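Local structure of serine-pyruvate aminotransferase (AgxT) (Sulfolobus solfataricus, 3ZRP) at residues 69-74 / 94-99; 200-205 / 221-226; 148-153 / 178-183; 35-40 / 56-61. The protein probably transfers amino groups from serine to pyruvate, and perhaps from alanine to glyoxylate, with pyridoxal 5'-phosphate as its cofactor. All coordinates share one frame; numbering follows the deposited sequence.

From the N terminus, contact 4 closes first, folding helix 31-48 back onto strand 55-60 across 15 intervening residues. Contact 1 follows, joining the 3-10 turn after helix 63-69 to the end of helix 87-96 and the turn that follows it; contact 3 then sets helix 146-153 against the turn before strand 182-186; contact 2 closes last, laying the start of helix 223-234 over strand 197-202. The four loops run in series, with none nested and none crossing. Contacts 2, 3 and 4 share one mixed sheet, in which strand 197-202 lies between 55-60 and 182-186. S72 joins contact 1 to contact 2 by bonds to L223 and R224, while contacts 3 and 4 do not touch.

Contact 1: residues 69-74 / 94-99; sequences SVTSLL and QIFKRY
T71 is set almost exactly over the ring of Y99: its CG2 stands 3.6 Å from the ring centroid of Y99 and only 2° off the ring normal, a CH-pi contact. The same methyl lies near the plane of the F96 ring, at its edge, so it fills the corner between two aromatic side chains. With chi1 at 59°, OG1 of T71 sits between the backbone N and the carbonyl carbon, from where it bonds to the carbonyl of E68 and takes a hydrogen from water 1 at 3.0 Å; that water also donates to Y99 OH (2.7 Å), whose other partner is the carboxylate of E68. With a leucine in place of Y99, the flat surface under the T71 methyl and the hydroxyl are gone, and water 1 and E68 would probably each lose a partner. Further along, CD1 of L74 reaches CE1 of F96 at 3.8 Å, the two side chains crossing at about a right angle. The F96-Y99 type I turn, closed by Y99 N to F96 O (3.1 Å), carries both rings. L74 rests on L130 of strand 128-134, F96 meets V101, and Y99 packs on G218 of the second subunit.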
loop_
_atom_site.group_PDB
_atom_site.type_symbol
_atom_site.label_atom_id
_atom_site.label_comp_id
_atom_site.label_asym_id
_atom_site.label_seq_id
_atom_site.Cartn_x
_atom_site.Cartn_y
_atom_site.Cartn_z
ATOM N N SER A 69 11.926 -3.763 1.961
ATOM C CA SER A 69 12.326 -2.819 3.005
ATOM C C SER A 69 13.559 -3.288 3.825
ATOM O O SER A 69 14.196 -2.479 4.485
ATOM C CB SER A 69 11.152 -2.448 3.907
ATOM O OG SER A 69 10.935 -3.402 4.953
ATOM N N VAL A 70 13.876 -4.583 3.780
ATOM C CA VAL A 70 15.094 -5.131 4.428
ATOM C C VAL A 70 16.373 -4.530 3.816
ATOM O O VAL A 70 17.407 -4.439 4.476
ATOM C CB VAL A 70 15.086 -6.684 4.430
ATOM C CG1 VAL A 70 16.430 -7.247 4.901
ATOM C CG2 VAL A 70 13.909 -7.228 5.283
ATOM N N THR A 71 16.291 -4.025 2.582
ATOM C CA THR A 71 17.412 -3.240 1.996
ATOM C C THR A 71 17.846 -2.026 2.860
ATOM O O THR A 71 18.965 -1.497 2.673
ATOM C CB THR A 71 17.117 -2.801 0.548
ATOM O OG1 THR A 71 15.927 -1.993 0.519
ATOM C CG2 THR A 71 16.965 -4.044 -0.329
ATOM N N SER A 72 16.967 -1.612 3.791
ATOM C CA SER A 72 17.220 -0.544 4.765
ATOM C C SER A 72 18.388 -0.904 5.688
ATOM O O SER A 72 18.962 -0.018 6.363
ATOM C CB SER A 72 15.974 -0.297 5.635
ATOM O OG SER A 72 14.840 0.149 4.865
ATOM N N LEU A 73 18.714 -2.196 5.743
ATOM C CA LEU A 73 19.775 -2.703 6.637
ATOM C C LEU A 73 21.073 -3.040 5.899
ATOM O O LEU A 73 22.014 -3.615 6.488
ATOM C CB LEU A 73 19.257 -3.931 7.408
ATOM C CG LEU A 73 18.018 -3.682 8.289
ATOM C CD1 LEU A 73 17.567 -4.984 8.927
ATOM C CD2 LEU A 73 18.247 -2.603 9.370
ATOM N N LEU A 74 21.123 -2.689 4.610
ATOM C CA LEU A 74 22.201 -3.130 3.726
ATOM C C LEU A 74 23.032 -1.990 3.152
ATOM O O LEU A 74 22.583 -0.836 3.051
ATOM C CB LEU A 74 21.658 -4.020 2.595
ATOM C CG LEU A 74 20.989 -5.343 3.037
ATOM C CD1 LEU A 74 20.393 -6.066 1.857
ATOM C CD2 LEU A 74 21.977 -6.249 3.780
ATOM N N GLN A 94 15.015 -12.142 -6.520
ATOM C CA GLN A 94 14.449 -11.189 -7.509
ATOM C C GLN A 94 14.515 -9.737 -7.007
ATOM O O GLN A 94 14.905 -8.829 -7.773
ATOM C CB GLN A 94 13.032 -11.588 -7.942
ATOM C CG GLN A 94 13.008 -12.930 -8.700
ATOM C CD GLN A 94 13.890 -12.894 -9.928
ATOM O OE1 GLN A 94 14.925 -13.583 -10.004
ATOM N NE2 GLN A 94 13.518 -12.042 -10.887
ATOM N N ILE A 95 14.172 -9.534 -5.731
ATOM C CA ILE A 95 14.294 -8.224 -5.075
ATOM C C ILE A 95 15.761 -7.755 -5.049
ATOM O O ILE A 95 16.076 -6.648 -5.534
ATOM C CB ILE A 95 13.720 -8.242 -3.632
ATOM C CG1 ILE A 95 12.201 -8.482 -3.635
ATOM C CG2 ILE A 95 14.077 -6.950 -2.862
ATOM C CD1 ILE A 95 11.622 -8.823 -2.228
ATOM N N PHE A 96 16.650 -8.606 -4.534
ATOM C CA PHE A 96 18.040 -8.201 -4.342
ATOM C C PHE A 96 18.820 -8.000 -5.643
ATOM O O PHE A 96 19.828 -7.316 -5.616
ATOM C CB PHE A 96 18.816 -9.141 -3.392
ATOM C CG PHE A 96 18.321 -9.137 -1.957
ATOM C CD1 PHE A 96 18.048 -7.943 -1.284
ATOM C CD2 PHE A 96 18.139 -10.347 -1.279
ATOM C CE1 PHE A 96 17.613 -7.943 0.048
ATOM C CE2 PHE A 96 17.692 -10.364 0.070
ATOM C CZ PHE A 96 17.424 -9.167 0.716
ATOM N N LYS A 97 18.335 -8.562 -6.766
ATOM C CA LYS A 97 18.900 -8.311 -8.092
ATOM C C LYS A 97 18.814 -6.838 -8.474
ATOM O O LYS A 97 19.588 -6.362 -9.299
ATOM C CB LYS A 97 18.159 -9.117 -9.160
ATOM C CG LYS A 97 18.745 -10.494 -9.503
ATOM C CD LYS A 97 17.973 -11.080 -10.718
ATOM C CE LYS A 97 18.062 -12.603 -10.829
ATOM N NZ LYS A 97 19.456 -13.078 -11.070
ATOM N N ARG A 98 17.881 -6.113 -7.859
ATOM C CA ARG A 98 17.700 -4.689 -8.138
ATOM C C ARG A 98 18.665 -3.802 -7.354
ATOM O O ARG A 98 18.684 -2.596 -7.557
ATOM C CB ARG A 98 16.254 -4.270 -7.843
ATOM C CG ARG A 98 15.165 -5.028 -8.621
ATOM C CD ARG A 98 15.439 -5.073 -10.126
ATOM N NE ARG A 98 15.442 -3.719 -10.679
ATOM C CZ ARG A 98 15.613 -3.409 -11.963
ATOM N NH1 ARG A 98 15.799 -4.375 -12.852
ATOM N NH2 ARG A 98 15.613 -2.129 -12.349
ATOM N N TYR A 99 19.439 -4.397 -6.437
ATOM C CA TYR A 99 20.292 -3.656 -5.521
ATOM C C TYR A 99 21.752 -4.064 -5.701
ATOM O O TYR A 99 22.025 -5.197 -6.075
ATOM C CB TYR A 99 19.841 -3.869 -4.062
ATOM C CG TYR A 99 18.473 -3.228 -3.817
ATOM C CD1 TYR A 99 17.285 -3.911 -4.174
ATOM C CD2 TYR A 99 18.371 -1.905 -3.347
ATOM C CE1 TYR A 99 16.003 -3.302 -4.002
ATOM C CE2 TYR A 99 17.129 -1.305 -3.151
ATOM C CZ TYR A 99 15.953 -1.989 -3.498
ATOM O OH TYR A 99 14.743 -1.352 -3.335
HETATM O O HOH W 1 14.330 0.036 -1.084
#

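Contact 2: residues 200-205 / 221-226; sequences LLLSPK and LDLRNW
L223 has CG anti to its carbonyl carbon (chi1 -65°) and an extended second torsion, which directs its forked end at the strand, where L200 holds its CG in the same position and L202 stands beside it. The two prongs divide the work: CD2 of L223 meets CD1 of L200 at 4.1 Å, and CD1 of L223 meets CD2 of L202 at 4.2 Å. L200 and L223 cross obliquely, methyl against methyl. Because the two strand leucines are two residues apart, they lie on the same side of strand 197-202, and a single helix residue spans them. This is a helix laid on the mixed sheet of the large domain of a fold-type I aminotransferase, at the one strand that runs antiparallel to both its neighbours, 55-60 and 182-186. L210 of helix 204-212 touches both L202 and L223, and S69 of helix 63-69 touches both L200 and L223. Where the weakly bonded first turn of the helix begins at about L223, D222 is the N-cap. Its OD1 receives R224 N at 2.9 Å from above the carboxylate plane (54° out of it), and R224 NH1 at 3.0 Å on the syn side from the opposite face, 34° out; the latter bond is also a salt bridge and lies almost in the guanidinium plane. The carboxylate would be expected to suit the positive end of the helix dipole as well as the arginine. S72 adds two further bonds, its OG accepting from L223 N and its carbonyl oxygen from R224 NH1.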
loop_
_atom_site.group_PDB
_atom_site.type_symbol
_atom_site.label_atom_id
_atom_site.label_comp_id
_atom_site.label_asym_id
_atom_site.label_seq_id
_atom_site.Cartn_x
_atom_site.Cartn_y
_atom_site.Cartn_z
ATOM N N LEU A 200 6.640 -5.704 10.117
ATOM C CA LEU A 200 8.020 -6.106 10.412
ATOM C C LEU A 200 8.289 -5.970 11.894
ATOM O O LEU A 200 7.752 -5.089 12.506
ATOM C CB LEU A 200 9.033 -5.242 9.618
ATOM C CG LEU A 200 8.892 -5.310 8.070
ATOM C CD1 LEU A 200 8.127 -4.055 7.522
ATOM C CD2 LEU A 200 10.217 -5.458 7.389
ATOM N N LEU A 201 9.102 -6.865 12.427
ATOM C CA LEU A 201 9.600 -6.768 13.830
ATOM C C LEU A 201 11.119 -6.825 13.790
ATOM O O LEU A 201 11.695 -7.778 13.280
ATOM C CB LEU A 201 9.030 -7.898 14.673
ATOM C CG LEU A 201 9.415 -7.805 16.174
ATOM C CD1 LEU A 201 8.575 -6.720 16.840
ATOM C CD2 LEU A 201 9.218 -9.131 16.854
ATOM N N LEU A 202 11.754 -5.804 14.360
ATOM C CA LEU A 202 13.187 -5.620 14.253
ATOM C C LEU A 202 13.859 -5.794 15.617
ATOM O O LEU A 202 13.357 -5.309 16.636
ATOM C CB LEU A 202 13.522 -4.238 13.702
ATOM C CG LEU A 202 13.733 -4.100 12.176
ATOM C CD1 LEU A 202 12.483 -4.462 11.454
ATOM C CD2 LEU A 202 14.156 -2.700 11.809
ATOM N N SER A 203 14.980 -6.493 15.605
ATOM C CA SER A 203 15.810 -6.661 16.794
ATOM C C SER A 203 16.519 -5.351 17.144
ATOM O O SER A 203 16.638 -4.442 16.293
ATOM C CB SER A 203 16.845 -7.745 16.540
ATOM O OG SER A 203 17.809 -7.276 15.624
ATOM N N PRO A 204 17.022 -5.246 18.392
ATOM C CA PRO A 204 17.889 -4.112 18.719
ATOM C C PRO A 204 19.036 -3.902 17.717
ATOM O O PRO A 204 19.335 -2.759 17.360
ATOM C CB PRO A 204 18.434 -4.492 20.114
ATOM C CG PRO A 204 17.296 -5.238 20.734
ATOM C CD PRO A 204 16.690 -6.055 19.592
ATOM N N LYS A 205 19.676 -4.979 17.271
ATOM C CA LYS A 205 20.801 -4.863 16.361
ATOM C C LYS A 205 20.336 -4.226 15.026
ATOM O O LYS A 205 20.993 -3.334 14.484
ATOM C CB LYS A 205 21.421 -6.238 16.086
ATOM C CG LYS A 205 22.689 -6.156 15.256
ATOM C CD LYS A 205 23.237 -7.531 14.952
ATOM C CE LYS A 205 24.688 -7.447 14.513
ATOM N NZ LYS A 205 25.249 -8.830 14.468
ATOM N N LEU A 221 10.410 2.812 0.830
ATOM C CA LEU A 221 10.655 1.567 1.570
ATOM C C LEU A 221 11.856 1.625 2.485
ATOM O O LEU A 221 12.300 0.586 2.983
ATOM C CB LEU A 221 10.771 0.343 0.646
ATOM C CG LEU A 221 9.541 0.109 -0.249
ATOM C CD1 LEU A 221 9.736 -1.114 -1.156
ATOM C CD2 LEU A 221 8.260 -0.022 0.543
ATOM N N ASP A 222 12.397 2.819 2.699
ATOM C CA ASP A 222 13.424 2.959 3.739
ATOM C C ASP A 222 12.701 2.998 5.081
ATOM O O ASP A 222 11.890 3.905 5.331
ATOM C CB ASP A 222 14.270 4.213 3.496
ATOM C CG ASP A 222 15.368 4.418 4.550
ATOM O OD1 ASP A 222 15.457 3.644 5.534
ATOM O OD2 ASP A 222 16.129 5.392 4.384
ATOM N N LEU A 223 12.949 1.975 5.907
ATOM C CA LEU A 223 12.350 1.846 7.218
ATOM C C LEU A 223 12.652 3.047 8.140
ATOM O O LEU A 223 11.839 3.355 9.021
ATOM C CB LEU A 223 12.758 0.523 7.886
ATOM C CG LEU A 223 12.249 -0.762 7.200
ATOM C CD1 LEU A 223 12.875 -2.009 7.854
ATOM C CD2 LEU A 223 10.687 -0.808 7.199
ATOM N N ARG A 224 13.762 3.749 7.882
ATOM C CA ARG A 224 14.047 5.022 8.574
ATOM C C ARG A 224 12.938 6.061 8.432
ATOM O O ARG A 224 12.700 6.842 9.343
ATOM C CB ARG A 224 15.392 5.621 8.142
ATOM C CG ARG A 224 16.585 4.758 8.469
ATOM C CD ARG A 224 17.849 5.223 7.744
ATOM N NE ARG A 224 18.935 4.275 7.989
ATOM C CZ ARG A 224 19.015 3.067 7.451
ATOM N NH1 ARG A 224 18.080 2.638 6.589
ATOM N NH2 ARG A 224 20.037 2.287 7.752
ATOM N N ASN A 225 12.267 6.101 7.278
ATOM C CA ASN A 225 11.217 7.065 7.066
ATOM C C ASN A 225 9.922 6.738 7.808
ATOM O O ASN A 225 9.150 7.641 8.124
ATOM C CB ASN A 225 10.970 7.256 5.551
ATOM C CG ASN A 225 12.119 7.950 4.883
ATOM O OD1 ASN A 225 12.736 8.829 5.473
ATOM N ND2 ASN A 225 12.430 7.564 3.652
ATOM N N TRP A 226 9.686 5.460 8.102
ATOM C CA TRP A 226 8.454 5.054 8.783
ATOM C C TRP A 226 8.634 5.019 10.303
ATOM O O TRP A 226 7.653 5.122 11.034
ATOM C CB TRP A 226 7.982 3.680 8.327
ATOM C CG TRP A 226 7.510 3.751 6.929
ATOM C CD1 TRP A 226 8.228 3.378 5.820
ATOM C CD2 TRP A 226 6.284 4.333 6.442
ATOM N NE1 TRP A 226 7.497 3.653 4.692
ATOM C CE2 TRP A 226 6.302 4.219 5.040
ATOM C CE3 TRP A 226 5.161 4.897 7.058
ATOM C CZ2 TRP A 226 5.234 4.666 4.216
ATOM C CZ3 TRP A 226 4.104 5.343 6.266
ATOM C CH2 TRP A 226 4.145 5.217 4.841
#

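Contact 3: residues 148-153 / 178-183; sequences DVINKI and WNVDVY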
loop_
_atom_site.group_PDB
_atom_site.type_symbol
_atom_site.label_atom_id
_atom_site.label_comp_id
_atom_site.label_asym_id
_atom_site.label_seq_id
_atom_site.Cartn_x
_atom_site.Cartn_y
_atom_site.Cartn_z
ATOM N N ASP A 148 15.877 -24.447 14.370
ATOM C CA ASP A 148 17.046 -25.314 14.143
ATOM C C ASP A 148 18.109 -24.698 13.223
ATOM O O ASP A 148 19.310 -24.801 13.502
ATOM C CB ASP A 148 16.613 -26.660 13.585
ATOM C CG ASP A 148 15.803 -27.485 14.583
ATOM O OD1 ASP A 148 15.729 -27.134 15.781
ATOM O OD2 ASP A 148 15.233 -28.496 14.143
ATOM N N VAL A 149 17.673 -24.064 12.132
ATOM C CA VAL A 149 18.607 -23.335 11.249
ATOM C C VAL A 149 19.336 -22.218 11.991
ATOM O O VAL A 149 20.566 -22.109 11.909
ATOM C CB VAL A 149 17.899 -22.744 9.996
ATOM C CG1 VAL A 149 18.876 -21.888 9.189
ATOM C CG2 VAL A 149 17.328 -23.841 9.141
ATOM N N ILE A 150 18.592 -21.402 12.731
ATOM C CA ILE A 150 19.178 -20.254 13.419
ATOM C C ILE A 150 20.124 -20.691 14.555
ATOM O O ILE A 150 21.179 -20.086 14.767
ATOM C CB ILE A 150 18.078 -19.294 13.920
ATOM C CG1 ILE A 150 17.414 -18.623 12.709
ATOM C CG2 ILE A 150 18.641 -18.243 14.881
ATOM C CD1 ILE A 150 16.202 -17.799 13.072
ATOM N N ASN A 151 19.741 -21.743 15.276
ATOM C CA ASN A 151 20.603 -22.307 16.320
ATOM C C ASN A 151 21.999 -22.594 15.776
ATOM O O ASN A 151 22.997 -22.316 16.443
ATOM C CB ASN A 151 19.980 -23.574 16.938
ATOM C CG ASN A 151 20.885 -24.240 17.986
ATOM O OD1 ASN A 151 20.896 -23.854 19.156
ATOM N ND2 ASN A 151 21.625 -25.263 17.563
ATOM N N LYS A 152 22.064 -23.127 14.557
ATOM C CA LYS A 152 23.331 -23.460 13.932
ATOM C C LYS A 152 24.081 -22.235 13.419
ATOM O O LYS A 152 25.299 -22.156 13.566
ATOM C CB LYS A 152 23.138 -24.473 12.804
ATOM C CG LYS A 152 22.726 -25.877 13.299
ATOM C CD LYS A 152 22.841 -26.896 12.179
ATOM C CE LYS A 152 22.385 -28.289 12.627
ATOM N NZ LYS A 152 23.238 -28.798 13.739
ATOM N N ILE A 153 23.360 -21.277 12.829
ATOM C CA ILE A 153 24.035 -20.191 12.095
ATOM C C ILE A 153 24.208 -18.881 12.827
ATOM O O ILE A 153 25.006 -18.049 12.379
ATOM C CB ILE A 153 23.383 -19.925 10.706
ATOM C CG1 ILE A 153 22.028 -19.212 10.857
ATOM C CG2 ILE A 153 23.286 -21.231 9.919
ATOM C CD1 ILE A 153 21.372 -18.839 9.516
ATOM N N TRP A 178 14.518 -16.904 19.462
ATOM C CA TRP A 178 15.341 -17.448 18.383
ATOM C C TRP A 178 16.386 -16.454 17.875
ATOM O O TRP A 178 17.248 -16.832 17.081
ATOM C CB TRP A 178 14.500 -17.944 17.213
ATOM C CG TRP A 178 13.441 -18.949 17.552
ATOM C CD1 TRP A 178 13.400 -19.782 18.653
ATOM C CD2 TRP A 178 12.303 -19.287 16.751
ATOM N NE1 TRP A 178 12.275 -20.569 18.608
ATOM C CE2 TRP A 178 11.577 -20.287 17.454
ATOM C CE3 TRP A 178 11.801 -18.815 15.525
ATOM C CZ2 TRP A 178 10.400 -20.855 16.960
ATOM C CZ3 TRP A 178 10.606 -19.371 15.038
ATOM C CH2 TRP A 178 9.922 -20.388 15.754
ATOM N N ASN A 179 16.325 -15.213 18.368
ATOM C CA ASN A 179 17.264 -14.138 17.998
ATOM C C ASN A 179 17.204 -13.834 16.483
ATOM O O ASN A 179 18.197 -13.935 15.788
ATOM C CB ASN A 179 18.692 -14.474 18.478
ATOM C CG ASN A 179 19.581 -13.234 18.692
ATOM O OD1 ASN A 179 19.217 -12.091 18.370
ATOM N ND2 ASN A 179 20.774 -13.474 19.241
ATOM N N VAL A 180 16.013 -13.494 15.992
ATOM C CA VAL A 180 15.810 -13.082 14.585
ATOM C C VAL A 180 15.955 -11.573 14.549
ATOM O O VAL A 180 15.537 -10.875 15.487
ATOM C CB VAL A 180 14.416 -13.506 14.057
ATOM C CG1 VAL A 180 14.163 -12.992 12.576
ATOM C CG2 VAL A 180 14.272 -15.013 14.122
ATOM N N ASP A 181 16.552 -11.055 13.479
ATOM C CA ASP A 181 16.729 -9.609 13.357
ATOM C C ASP A 181 15.594 -8.880 12.665
ATOM O O ASP A 181 15.298 -7.728 13.016
ATOM C CB ASP A 181 18.074 -9.308 12.722
ATOM C CG ASP A 181 19.207 -9.810 13.585
ATOM O OD1 ASP A 181 19.339 -9.282 14.715
ATOM O OD2 ASP A 181 19.889 -10.764 13.160
ATOM N N VAL A 182 14.998 -9.541 11.663
ATOM C CA VAL A 182 13.749 -9.087 11.029
ATOM C C VAL A 182 12.829 -10.281 10.841
ATOM O O VAL A 182 13.172 -11.239 10.171
ATOM C CB VAL A 182 13.964 -8.467 9.607
ATOM C CG1 VAL A 182 12.609 -7.971 9.044
ATOM C CG2 VAL A 182 14.994 -7.307 9.627
ATOM N N TYR A 183 11.644 -10.222 11.430
ATOM C CA TYR A 183 10.625 -11.238 11.194
ATOM C C TYR A 183 9.503 -10.451 10.527
ATOM O O TYR A 183 9.121 -9.397 11.031
ATOM C CB TYR A 183 10.165 -11.890 12.530
ATOM C CG TYR A 183 9.986 -13.384 12.412
ATOM C CD1 TYR A 183 9.025 -13.920 11.545
ATOM C CD2 TYR A 183 10.802 -14.273 13.138
ATOM C CE1 TYR A 183 8.861 -15.296 11.401
ATOM C CE2 TYR A 183 10.640 -15.662 13.020
ATOM C CZ TYR A 183 9.673 -16.166 12.129
ATOM O OH TYR A 183 9.495 -17.519 11.956
#
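The turn at N179, whose carbonyl oxygen CG2 of I150 approaches to 4.4 Å, is held through OD2 of D181, an atom gripped twice: by R154 NH1 in a salt bridge and by the backbone N of I160 in strand 157-163. The same R154 NH1, just past the end of helix 146-153, also donates to N179 O, so arginine and carboxylate together tie down the turn ahead of strand 182-186. Between W178 and V180 the chain bends through N179, whose phi/psi of 61°/57° are left-handed, and this bend presents both neighbours to I150. That isoleucine supplies the helix's whole share of the interface. Its CG1 is anti to the carbonyl carbon, and the chain is extended beyond it (chi2 172°), carrying CD1 outward to CG2 of V180 at 3.5 Å, with the two side chains crossing at about a right angle. The other branch, CG2, abuts the carbonyl of W178; its 3.0 Å to W178 O is unusually short and the exact value doubtful. W178 turns its indole back along the helix, onto V146 and K147, and Y183 OH lies in the plane of that indole at its edge. The contact thus sets helix 146-153 against the loop entering strand 182-186 of the mixed sheet of the fold-type I large domain. D148, on an exposed part of the helix, binds calcium in a crystal structure of this protein, though none is bound to this chain here. No hydrogen bond joins the two segments: the join depends on the shape of one branched aliphatic side chain, while the polar bonds described fix the turn it meets.

Contact 4: residues 35-40 / 56-61; sequences EALAYS and PLIIPG
S40, the residue whose CB meets CD1 of I58, grips a flat group one helical turn back: the carbonyl of A36. Two donors reach that oxygen from opposite faces of its plane, S40 N at 2.9 Å from A36 O and S40 OG at 3.0 Å from the same A36 O, the hydroxyl tilted 33° from the carbonyl plane. The side chain takes this position with OG beside its own backbone N (chi1 -61°), folding the hydroxyl back onto the helix and presenting CB to the strand. Against it, I58 sends CD1 out from the strand to 3.4 Å from S40 CB, tighter than usual van der Waals contact, which implies very close fitting of helix and strand here. L37 adds a second contact: its CD1 lies 4.0 Å from CD1 of I58, and the two side chains slide past each other in opposite directions. No hydrogen bond crosses between the segments, so one isoleucine methyl, touched by a leucine methyl and a serine CB roughly at right angles, carries the join. L41, one turn after L37, also touches I58, and A253 of helix 246-262 also touches S40. At the strand's end, P60 packs on G61 of the second subunit. A helix covering the strand outermost in this chain's mixed sheet belongs to the fold-type I aminotransferase large domain, and the strand leads directly to G63 and T64, which bind pyridoxal 5'-phosphate.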
loop_
_atom_site.group_PDB
_atom_site.type_symbol
_atom_site.label_atom_id
_atom_site.label_comp_id
_atom_site.label_asym_id
_atom_site.label_seq_id
_atom_site.Cartn_x
_atom_site.Cartn_y
_atom_site.Cartn_z
ATOM N N GLU A 35 -4.318 5.355 17.938
ATOM C CA GLU A 35 -4.584 4.273 18.885
ATOM C C GLU A 35 -4.619 2.905 18.183
ATOM O O GLU A 35 -4.125 1.915 18.707
ATOM C CB GLU A 35 -5.883 4.550 19.653
ATOM C CG GLU A 35 -5.757 5.653 20.732
ATOM C CD GLU A 35 -7.112 6.168 21.263
ATOM O OE1 GLU A 35 -8.149 5.512 21.029
ATOM O OE2 GLU A 35 -7.146 7.239 21.916
ATOM N N ALA A 36 -5.188 2.855 16.978
ATOM C CA ALA A 36 -5.275 1.590 16.245
ATOM C C ALA A 36 -3.873 1.148 15.808
ATOM O O ALA A 36 -3.517 -0.030 15.899
ATOM C CB ALA A 36 -6.216 1.737 15.026
ATOM N N LEU A 37 -3.067 2.111 15.376
ATOM C CA LEU A 37 -1.690 1.845 14.980
ATOM C C LEU A 37 -0.873 1.347 16.163
ATOM O O LEU A 37 -0.188 0.341 16.048
ATOM C CB LEU A 37 -1.039 3.080 14.350
ATOM C CG LEU A 37 0.426 2.925 13.875
ATOM C CD1 LEU A 37 0.637 1.688 13.012
ATOM C CD2 LEU A 37 0.914 4.166 13.106
ATOM N N ALA A 38 -0.954 2.042 17.298
ATOM C CA ALA A 38 -0.249 1.618 18.515
ATOM C C ALA A 38 -0.649 0.205 18.943
ATOM O O ALA A 38 0.202 -0.621 19.318
ATOM C CB ALA A 38 -0.501 2.615 19.669
ATOM N N TYR A 39 -1.945 -0.064 18.894
ATOM C CA TYR A 39 -2.459 -1.368 19.258
ATOM C C TYR A 39 -1.955 -2.480 18.321
ATOM O O TYR A 39 -1.613 -3.583 18.766
ATOM C CB TYR A 39 -3.987 -1.343 19.336
ATOM C CG TYR A 39 -4.557 -2.635 19.853
ATOM C CD1 TYR A 39 -4.742 -2.836 21.237
ATOM C CD2 TYR A 39 -4.874 -3.677 18.984
ATOM C CE1 TYR A 39 -5.268 -4.041 21.725
ATOM C CE2 TYR A 39 -5.391 -4.874 19.459
ATOM C CZ TYR A 39 -5.579 -5.053 20.833
ATOM O OH TYR A 39 -6.082 -6.246 21.293
ATOM N N SER A 40 -1.926 -2.201 17.018
ATOM C CA SER A 40 -1.415 -3.181 16.058
ATOM C C SER A 40 0.072 -3.442 16.254
ATOM O O SER A 40 0.527 -4.590 16.166
ATOM C CB SER A 40 -1.726 -2.730 14.612
ATOM O OG SER A 40 -3.118 -2.631 14.448
ATOM N N PRO A 56 8.373 -2.939 16.356
ATOM C CA PRO A 56 7.450 -3.254 15.241
ATOM C C PRO A 56 7.325 -2.086 14.251
ATOM O O PRO A 56 7.428 -0.919 14.637
ATOM C CB PRO A 56 6.121 -3.494 15.955
ATOM C CG PRO A 56 6.227 -2.563 17.198
ATOM C CD PRO A 56 7.655 -2.662 17.615
ATOM N N LEU A 57 7.106 -2.397 12.963
ATOM C CA LEU A 57 6.743 -1.374 11.983
ATOM C C LEU A 57 5.642 -1.928 11.073
ATOM O O LEU A 57 5.647 -3.119 10.722
ATOM C CB LEU A 57 7.936 -0.942 11.108
ATOM C CG LEU A 57 9.155 -0.266 11.751
ATOM C CD1 LEU A 57 10.240 -1.296 11.999
ATOM C CD2 LEU A 57 9.703 0.906 10.947
ATOM N N ILE A 58 4.700 -1.067 10.719
ATOM C CA ILE A 58 3.631 -1.423 9.798
ATOM C C ILE A 58 3.751 -0.467 8.603
ATOM O O ILE A 58 3.752 0.746 8.766
ATOM C CB ILE A 58 2.273 -1.355 10.520
ATOM C CG1 ILE A 58 2.233 -2.432 11.622
ATOM C CG2 ILE A 58 1.097 -1.472 9.539
ATOM C CD1 ILE A 58 1.035 -2.283 12.600
ATOM N N ILE A 59 3.911 -1.011 7.398
ATOM C CA ILE A 59 4.178 -0.150 6.225
ATOM C C ILE A 59 3.167 -0.485 5.149
ATOM O O ILE A 59 2.548 -1.542 5.217
ATOM C CB ILE A 59 5.638 -0.303 5.693
ATOM C CG1 ILE A 59 5.913 -1.745 5.219
ATOM C CG2 ILE A 59 6.688 0.064 6.820
ATOM C CD1 ILE A 59 7.248 -1.919 4.420
ATOM N N PRO A 60 2.970 0.432 4.168
ATOM C CA PRO A 60 2.062 0.044 3.076
ATOM C C PRO A 60 2.603 -1.064 2.192
ATOM O O PRO A 60 3.818 -1.226 2.044
ATOM C CB PRO A 60 1.901 1.345 2.258
ATOM C CG PRO A 60 2.392 2.452 3.194
ATOM C CD PRO A 60 3.489 1.791 3.982
ATOM N N GLY A 61 1.668 -1.777 1.573
ATOM C CA GLY A 61 1.945 -2.744 0.543
ATOM C C GLY A 61 1.532 -4.129 0.957
ATOM O O GLY A 61 0.338 -4.491 0.940
#